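Local atomic coordinates of aeromonas extracellular serine protease (Aeromonas sobria, PDB entry 3WQB), a protein that cuts polypeptides after paired basic residues, one of them lysine, as a secreted, calcium-binding serine protease of the furin subfamily and a probable virulence factor. Residues T370-S382 / V390-N402. The protein carries 1 engineered substitution. Residues are numbered along the deposited sequence; the frame is centred on the assembly and turned at random.
Sequences TRVDAKHQPVMVS and VRDVKGLEGWERN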
ATOM      1  N   THR A 370       8.762 -12.202  12.837  1.00 11.58           N
ATOM      2  CA  THR A 370      10.008 -12.012  13.590  1.00 11.45           C
ATOM      3  C   THR A 370      10.156 -10.557  14.008  1.00 11.31           C
ATOM      4  O   THR A 370       9.996  -9.637  13.187  1.00 11.28           O
ATOM      5  CB  THR A 370      11.220 -12.439  12.728  1.00 11.75           C
ATOM      6  OG1 THR A 370      11.021 -13.771  12.245  1.00 12.35           O
ATOM      7  CG2 THR A 370      12.538 -12.359  13.505  1.00 12.29           C
ATOM      8  N   ARG A 371      10.462 -10.355  15.286  1.00 11.36           N
ATOM      9  CA  ARG A 371      10.671  -9.010  15.821  1.00 12.11           C
ATOM     10  C   ARG A 371      12.080  -8.499  15.491  1.00 12.43           C
ATOM     11  O   ARG A 371      12.956  -8.403  16.355  1.00 13.35           O
ATOM     12  CB  ARG A 371      10.387  -8.996  17.328  1.00 12.67           C
ATOM     13  CG  ARG A 371      10.215  -7.591  17.926  1.00 15.49           C
ATOM     14  CD  ARG A 371       9.465  -7.567  19.269  1.00 20.48           C
ATOM     15  NE  ARG A 371       9.801  -8.679  20.163  1.00 25.05           N
ATOM     16  CZ  ARG A 371      10.590  -8.598  21.232  1.00 27.68           C
ATOM     17  NH1 ARG A 371      11.147  -7.445  21.586  1.00 29.83           N
ATOM     18  NH2 ARG A 371      10.822  -9.684  21.958  1.00 29.71           N
ATOM     19  N   VAL A 372      12.295  -8.184  14.216  1.00 12.08           N
ATOM     20  CA  VAL A 372      13.575  -7.655  13.761  1.00 12.62           C
ATOM     21  C   VAL A 372      13.811  -6.266  14.338  1.00 12.02           C
ATOM     22  O   VAL A 372      12.859  -5.565  14.714  1.00 12.33           O
ATOM     23  CB  VAL A 372      13.630  -7.577  12.226  1.00 13.15           C
ATOM     24  CG1 VAL A 372      13.742  -8.968  11.623  1.00 13.85           C
ATOM     25  CG2 VAL A 372      12.420  -6.817  11.676  1.00 13.70           C
ATOM     26  N   ASP A 373      15.077  -5.859  14.416  1.00 11.57           N
ATOM     27  CA  ASP A 373      15.431  -4.509  14.829  1.00 11.93           C
ATOM     28  C   ASP A 373      14.742  -4.184  16.158  1.00 11.71           C
ATOM     29  O   ASP A 373      14.098  -3.140  16.313  1.00 12.25           O
ATOM     30  CB  ASP A 373      15.036  -3.511  13.736  1.00 11.37           C
ATOM     31  CG  ASP A 373      15.665  -2.141  13.919  1.00 12.54           C
ATOM     32  OD1 ASP A 373      16.612  -1.990  14.719  1.00 14.55           O
ATOM     33  OD2 ASP A 373      15.198  -1.206  13.239  1.00 13.26           O
ATOM     34  N   ALA A 374      14.921  -5.080  17.124  1.00 12.44           N
ATOM     35  CA  ALA A 374      14.101  -5.093  18.335  1.00 13.45           C
ATOM     36  C   ALA A 374      14.277  -3.865  19.210  1.00 13.89           C
ATOM     37  O   ALA A 374      13.388  -3.524  19.990  1.00 14.73           O
ATOM     38  CB  ALA A 374      14.398  -6.347  19.149  1.00 13.99           C
ATOM     39  N   LYS A 375      15.420  -3.205  19.088  1.00 14.38           N
ATOM     40  CA  LYS A 375      15.752  -2.110  19.987  1.00 14.97           C
ATOM     41  C   LYS A 375      15.598  -0.733  19.353  1.00 14.58           C
ATOM     42  O   LYS A 375      15.940   0.265  19.980  1.00 15.46           O
ATOM     43  CB  LYS A 375      17.182  -2.265  20.520  1.00 15.50           C
ATOM     44  CG  LYS A 375      17.486  -3.579  21.225  1.00 19.19           C
ATOM     45  CD  LYS A 375      18.998  -3.834  21.238  1.00 23.74           C
ATOM     46  CE  LYS A 375      19.544  -4.208  19.854  1.00 26.11           C
ATOM     47  NZ  LYS A 375      21.021  -4.371  19.858  1.00 28.53           N
ATOM     48  N   HIS A 376      15.106  -0.649  18.116  1.00 14.17           N
ATOM     49  CA  HIS A 376      15.037   0.669  17.476  1.00 14.01           C
ATOM     50  C   HIS A 376      14.199   1.628  18.322  1.00 14.39           C
ATOM     51  O   HIS A 376      13.184   1.246  18.901  1.00 15.09           O
ATOM     52  CB  HIS A 376      14.591   0.593  16.007  1.00 13.60           C
ATOM     53  CG  HIS A 376      13.120   0.381  15.806  1.00 11.85           C
ATOM     54  ND1 HIS A 376      12.524  -0.859  15.897  1.00 11.21           N
ATOM     55  CD2 HIS A 376      12.132   1.249  15.480  1.00 11.65           C
ATOM     56  CE1 HIS A 376      11.228  -0.743  15.659  1.00 11.97           C
ATOM     57  NE2 HIS A 376      10.966   0.526  15.395  1.00 12.05           N
ATOM     58  N   GLN A 377      14.651   2.867  18.399  1.00 14.78           N
ATOM     59  CA  GLN A 377      14.117   3.819  19.359  1.00 14.81           C
ATOM     60  C   GLN A 377      12.913   4.555  18.810  1.00 14.23           C
ATOM     61  O   GLN A 377      12.818   4.764  17.599  1.00 14.57           O
ATOM     62  CB  GLN A 377      15.197   4.850  19.720  1.00 15.44           C
ATOM     63  CG  GLN A 377      16.403   4.284  20.470  1.00 18.17           C
ATOM     64  CD  GLN A 377      16.090   3.871  21.899  1.00 21.06           C
ATOM     65  OE1 GLN A 377      15.206   4.437  22.553  1.00 23.42           O
ATOM     66  NE2 GLN A 377      16.814   2.873  22.393  1.00 23.43           N
ATOM     67  N   PRO A 378      11.993   4.972  19.698  1.00 13.87           N
ATOM     68  CA  PRO A 378      10.951   5.891  19.233  1.00 13.84           C
ATOM     69  C   PRO A 378      11.579   7.206  18.756  1.00 13.90           C
ATOM     70  O   PRO A 378      12.681   7.569  19.183  1.00 14.54           O
ATOM     71  CB  PRO A 378      10.095   6.125  20.487  1.00 14.25           C
ATOM     72  CG  PRO A 378      11.001   5.820  21.616  1.00 14.97           C
ATOM     73  CD  PRO A 378      11.919   4.741  21.151  1.00 14.16           C
ATOM     74  N   VAL A 379      10.875   7.911  17.881  1.00 13.22           N
ATOM     75  CA  VAL A 379      11.329   9.206  17.407  1.00 13.92           C
ATOM     76  C   VAL A 379      10.555  10.293  18.139  1.00 13.87           C
ATOM     77  O   VAL A 379       9.323  10.337  18.089  1.00 14.18           O
ATOM     78  CB  VAL A 379      11.143   9.349  15.888  1.00 13.71           C
ATOM     79  CG1 VAL A 379      11.642  10.714  15.426  1.00 14.27           C
ATOM     80  CG2 VAL A 379      11.867   8.223  15.152  1.00 15.14           C
ATOM     81  N   MET A 380      11.284  11.171  18.818  1.00 14.47           N
ATOM     82  CA  MET A 380      10.685  12.201  19.652  1.00 15.07           C
ATOM     83  C   MET A 380      10.616  13.538  18.928  1.00 15.18           C
ATOM     84  O   MET A 380      11.421  13.829  18.044  1.00 16.03           O
ATOM     85  CB  MET A 380      11.482  12.357  20.950  1.00 15.77           C
ATOM     86  CG  MET A 380      11.718  11.056  21.701  1.00 16.58           C
ATOM     87  SD  MET A 380      10.201  10.174  22.131  1.00 19.68           S
ATOM     88  CE  MET A 380       9.576  11.241  23.428  1.00 18.91           C
ATOM     89  N   VAL A 381       9.630  14.337  19.313  1.00 15.08           N
ATOM     90  CA  VAL A 381       9.452  15.683  18.794  1.00 15.35           C
ATOM     91  C   VAL A 381       9.517  16.640  19.967  1.00 15.87           C
ATOM     92  O   VAL A 381       8.804  16.461  20.958  1.00 15.72           O
ATOM     93  CB  VAL A 381       8.087  15.840  18.084  1.00 15.02           C
ATOM     94  CG1 VAL A 381       7.846  17.287  17.655  1.00 16.09           C
ATOM     95  CG2 VAL A 381       7.989  14.897  16.883  1.00 15.27           C
ATOM     96  N   SER A 382      10.384  17.643  19.843  1.00 16.27           N
ATOM     97  CA  SER A 382      10.597  18.644  20.880  1.00 17.99           C
ATOM     98  C   SER A 382       9.983  19.977  20.470  1.00 17.42           C
ATOM     99  O   SER A 382      10.144  20.423  19.331  1.00 18.04           O
ATOM    100  CB  SER A 382      12.095  18.827  21.118  1.00 18.52           C
ATOM    101  OG  SER A 382      12.331  19.809  22.104  1.00 22.28           O
ATOM    102  N   VAL A 390       8.481  22.999  28.105  1.00 23.69           N
ATOM    103  CA  VAL A 390       9.270  22.295  27.092  1.00 23.26           C
ATOM    104  C   VAL A 390       8.810  20.846  27.058  1.00 22.54           C
ATOM    105  O   VAL A 390       8.908  20.131  28.056  1.00 22.81           O
ATOM    106  CB  VAL A 390      10.789  22.349  27.396  1.00 23.62           C
ATOM    107  CG1 VAL A 390      11.587  21.604  26.329  1.00 23.98           C
ATOM    108  CG2 VAL A 390      11.268  23.793  27.501  1.00 23.90           C
ATOM    109  N   ARG A 391       8.300  20.422  25.907  1.00 21.62           N
ATOM    110  CA  ARG A 391       7.742  19.085  25.770  1.00 20.78           C
ATOM    111  C   ARG A 391       8.585  18.217  24.853  1.00 20.39           C
ATOM    112  O   ARG A 391       9.171  18.704  23.893  1.00 20.78           O
ATOM    113  CB  ARG A 391       6.311  19.147  25.232  1.00 20.53           C
ATOM    114  CG  ARG A 391       5.322  19.905  26.114  1.00 20.26           C
ATOM    115  CD  ARG A 391       3.893  19.567  25.737  1.00 19.42           C
ATOM    116  NE  ARG A 391       3.483  18.274  26.281  1.00 18.73           N
ATOM    117  CZ  ARG A 391       2.635  17.433  25.693  1.00 19.02           C
ATOM    118  NH1 ARG A 391       2.101  17.719  24.511  1.00 18.89           N
ATOM    119  NH2 ARG A 391       2.335  16.284  26.282  1.00 19.68           N
ATOM    120  N   ASP A 392       8.650  16.934  25.186  1.00 19.78           N
ATOM    121  CA  ASP A 392       9.266  15.922  24.343  1.00 19.77           C
ATOM    122  C   ASP A 392       8.232  14.831  24.169  1.00 18.86           C
ATOM    123  O   ASP A 392       7.951  14.069  25.100  1.00 19.50           O
ATOM    124  CB  ASP A 392      10.512  15.349  25.018  1.00 20.42           C
ATOM    125  CG  ASP A 392      11.459  16.420  25.503  1.00 23.56           C
ATOM    126  OD1 ASP A 392      11.812  17.310  24.702  1.00 27.75           O
ATOM    127  OD2 ASP A 392      11.850  16.366  26.687  1.00 27.79           O
ATOM    128  N   VAL A 393       7.641  14.771  22.982  1.00 17.79           N
ATOM    129  CA  VAL A 393       6.560  13.814  22.746  1.00 17.01           C
ATOM    130  C   VAL A 393       6.926  12.806  21.678  1.00 15.78           C
ATOM    131  O   VAL A 393       7.656  13.113  20.747  1.00 15.44           O
ATOM    132  CB  VAL A 393       5.222  14.511  22.385  1.00 17.56           C
ATOM    133  CG1 VAL A 393       4.779  15.445  23.521  1.00 18.63           C
ATOM    134  CG2 VAL A 393       5.315  15.252  21.066  1.00 18.48           C
ATOM    135  N   LYS A 394       6.418  11.589  21.829  1.00 15.05           N
ATOM    136  CA  LYS A 394       6.661  10.530  20.865  1.00 14.55           C
ATOM    137  C   LYS A 394       5.914  10.829  19.558  1.00 14.01           C
ATOM    138  O   LYS A 394       4.694  11.021  19.563  1.00 13.83           O
ATOM    139  CB  LYS A 394       6.230   9.200  21.474  1.00 15.18           C
ATOM    140  CG  LYS A 394       6.520   7.971  20.645  1.00 16.36           C
ATOM    141  CD  LYS A 394       6.464   6.716  21.514  1.00 19.67           C
ATOM    142  CE  LYS A 394       5.103   6.527  22.160  1.00 21.92           C
ATOM    143  NZ  LYS A 394       5.142   5.448  23.176  1.00 24.58           N
ATOM    144  N   GLY A 395       6.669  10.892  18.461  1.00 13.68           N
ATOM    145  CA  GLY A 395       6.124  11.141  17.120  1.00 13.01           C
ATOM    146  C   GLY A 395       5.977   9.864  16.309  1.00 12.60           C
ATOM    147  O   GLY A 395       5.168   9.799  15.373  1.00 12.82           O
ATOM    148  N   LEU A 396       6.787   8.860  16.651  1.00 12.30           N
ATOM    149  CA  LEU A 396       6.707   7.525  16.050  1.00 12.31           C
ATOM    150  C   LEU A 396       7.246   6.523  17.053  1.00 11.93           C
ATOM    151  O   LEU A 396       8.295   6.725  17.625  1.00 13.05           O
ATOM    152  CB  LEU A 396       7.502   7.436  14.746  1.00 12.53           C
ATOM    153  CG  LEU A 396       7.297   6.149  13.931  1.00 14.10           C
ATOM    154  CD1 LEU A 396       5.975   6.190  13.196  1.00 15.81           C
ATOM    155  CD2 LEU A 396       8.449   5.920  12.954  1.00 15.36           C
ATOM    156  N   GLU A 397       6.515   5.434  17.261  1.00 11.23           N
ATOM    157  CA  GLU A 397       6.923   4.423  18.225  1.00 10.97           C
ATOM    158  C   GLU A 397       8.037   3.533  17.695  1.00 10.74           C
ATOM    159  O   GLU A 397       8.267   3.441  16.480  1.00 11.51           O
ATOM    160  CB  GLU A 397       5.734   3.527  18.607  1.00 11.29           C
ATOM    161  CG  GLU A 397       4.490   4.294  19.039  1.00 12.13           C
ATOM    162  CD  GLU A 397       3.475   4.508  17.920  1.00 11.98           C
ATOM    163  OE1 GLU A 397       3.860   4.797  16.761  1.00 11.84           O
ATOM    164  OE2 GLU A 397       2.268   4.394  18.219  1.00 12.18           O
ATOM    165  N   GLY A 398       8.728   2.886  18.631  1.00 11.11           N
ATOM    166  CA  GLY A 398       9.526   1.710  18.325  1.00 10.96           C
ATOM    167  C   GLY A 398       8.626   0.501  18.532  1.00 10.74           C
ATOM    168  O   GLY A 398       7.406   0.595  18.379  1.00 12.56           O
ATOM    169  N   TRP A 399       9.207  -0.640  18.897  1.00 10.43           N
ATOM    170  CA  TRP A 399       8.410  -1.823  19.231  1.00 10.55           C
ATOM    171  C   TRP A 399       7.683  -1.654  20.551  1.00 10.85           C
ATOM    172  O   TRP A 399       8.283  -1.254  21.555  1.00 11.60           O
ATOM    173  CB  TRP A 399       9.302  -3.053  19.339  1.00 10.50           C
ATOM    174  CG  TRP A 399       9.721  -3.619  18.027  1.00  9.98           C
ATOM    175  CD1 TRP A 399      10.944  -3.498  17.438  1.00 11.09           C
ATOM    176  CD2 TRP A 399       8.909  -4.388  17.131  1.00  9.68           C
ATOM    177  NE1 TRP A 399      10.954  -4.157  16.234  1.00 11.13           N
ATOM    178  CE2 TRP A 399       9.718  -4.715  16.021  1.00 10.03           C
ATOM    179  CE3 TRP A 399       7.585  -4.855  17.168  1.00 10.65           C
ATOM    180  CZ2 TRP A 399       9.248  -5.476  14.952  1.00 10.84           C
ATOM    181  CZ3 TRP A 399       7.118  -5.614  16.106  1.00 10.92           C
ATOM    182  CH2 TRP A 399       7.953  -5.919  15.007  1.00 10.34           C
ATOM    183  N   GLU A 400       6.398  -1.993  20.538  1.00 10.73           N
ATOM    184  CA  GLU A 400       5.562  -2.000  21.742  1.00 11.21           C
ATOM    185  C   GLU A 400       4.677  -3.239  21.764  1.00 11.62           C
ATOM    186  O   GLU A 400       4.300  -3.778  20.714  1.00 13.06           O
ATOM    187  CB  GLU A 400       4.709  -0.731  21.830  1.00 11.13           C
ATOM    188  CG  GLU A 400       5.566   0.536  21.904  1.00 12.78           C
ATOM    189  CD  GLU A 400       4.772   1.822  21.947  1.00 15.03           C
ATOM    190  OE1 GLU A 400       3.532   1.753  21.956  1.00 16.50           O
ATOM    191  OE2 GLU A 400       5.388   2.909  21.983  1.00 16.02           O
ATOM    192  N   ARG A 401       4.367  -3.712  22.964  1.00 12.05           N
ATOM    193  CA  ARG A 401       3.529  -4.897  23.122  1.00 12.06           C
ATOM    194  C   ARG A 401       2.146  -4.467  23.605  1.00 12.40           C
ATOM    195  O   ARG A 401       2.026  -3.748  24.603  1.00 13.24           O
ATOM    196  CB  ARG A 401       4.173  -5.876  24.112  1.00 13.07           C
ATOM    197  CG  ARG A 401       3.613  -7.294  24.050  1.00 14.18           C
ATOM    198  CD  ARG A 401       4.336  -8.209  25.031  1.00 20.28           C
ATOM    199  NE  ARG A 401       4.413  -9.574  24.514  1.00 25.45           N
ATOM    200  CZ  ARG A 401       4.019 -10.668  25.160  1.00 28.93           C
ATOM    201  NH1 ARG A 401       3.503 -10.593  26.381  1.00 30.80           N
ATOM    202  NH2 ARG A 401       4.145 -11.850  24.573  1.00 30.86           N
ATOM    203  N   ASN A 402       1.098  -4.899  22.903  1.00 11.38           N
ATOM    204  CA  ASN A 402      -0.263  -4.510  23.285  1.00 11.79           C
ATOM    205  C   ASN A 402      -0.801  -5.346  24.454  1.00 12.26           C
ATOM    206  O   ASN A 402      -0.102  -6.222  24.967  1.00 12.24           O
ATOM    207  CB  ASN A 402      -1.220  -4.455  22.078  1.00 11.38           C
ATOM    208  CG  ASN A 402      -1.663  -5.828  21.575  1.00 10.62           C
ATOM    209  OD1 ASN A 402      -1.545  -6.855  22.260  1.00 11.66           O
ATOM    210  ND2 ASN A 402      -2.205  -5.842  20.361  1.00 10.10           N
TER
HETATM  211  O   HOH W   1      11.915  -1.016  19.696  1.00 16.33           O
HETATM  212  O   HOH W   2       8.577   1.571  14.426  1.00 11.65           O
HETATM  213  O   HOH W   3      10.849   4.618  15.618  1.00 15.64           O
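With its CG anti to the backbone N (chi1 -165°), Arg371 lays its aliphatic chain over one face of the Trp399 indole, CG 3.5 Å from the centroid of the six-membered ring. The His376 torsion (chi1 77°) swings its imidazole to the indole, CE1 3.3 Å from Trp399 CD1, the two planes steeply inclined. A large flat ring with one N-H suits this place: it offers Arg371 a broad surface while NE1 donates to Val372 O at 2.8 Å, tilted somewhat from the ring plane. His376 ND1 gives a straight, in-plane bond to Asp373 O, which fixes the imidazole's rotation across the type I turn 373-376; a water links its NE2 to Glu397 O.

Farther along, the chains pair as an antiparallel hairpin with a classic beta bulge. Val379 O accepts from both Gly395 N (2.7 Å) and Leu396 N (3.3 Å). Having no side chain, Gly395 lets Val381 CG2 come within 4.2 Å of its CA. The Met380 thioether, bent twice, curls over strand 390-394, CE 3.5 Å from Val393 C. Lys394 salt-bridges Glu400, whose other oxygen pairs with Lys537.

Leu239 packs on Val379 and Leu396; Trp407 of strand 407-408 packs on Trp399 and receives Arg371 in a cation-pi contact. Hairpin 379-384/390-396 places the side chain of Val381 about 6 Å from that of Ala555, a ligand of the third calcium, while Glu397 bonds to Ile502 N, tying catalytic domain to P-domain.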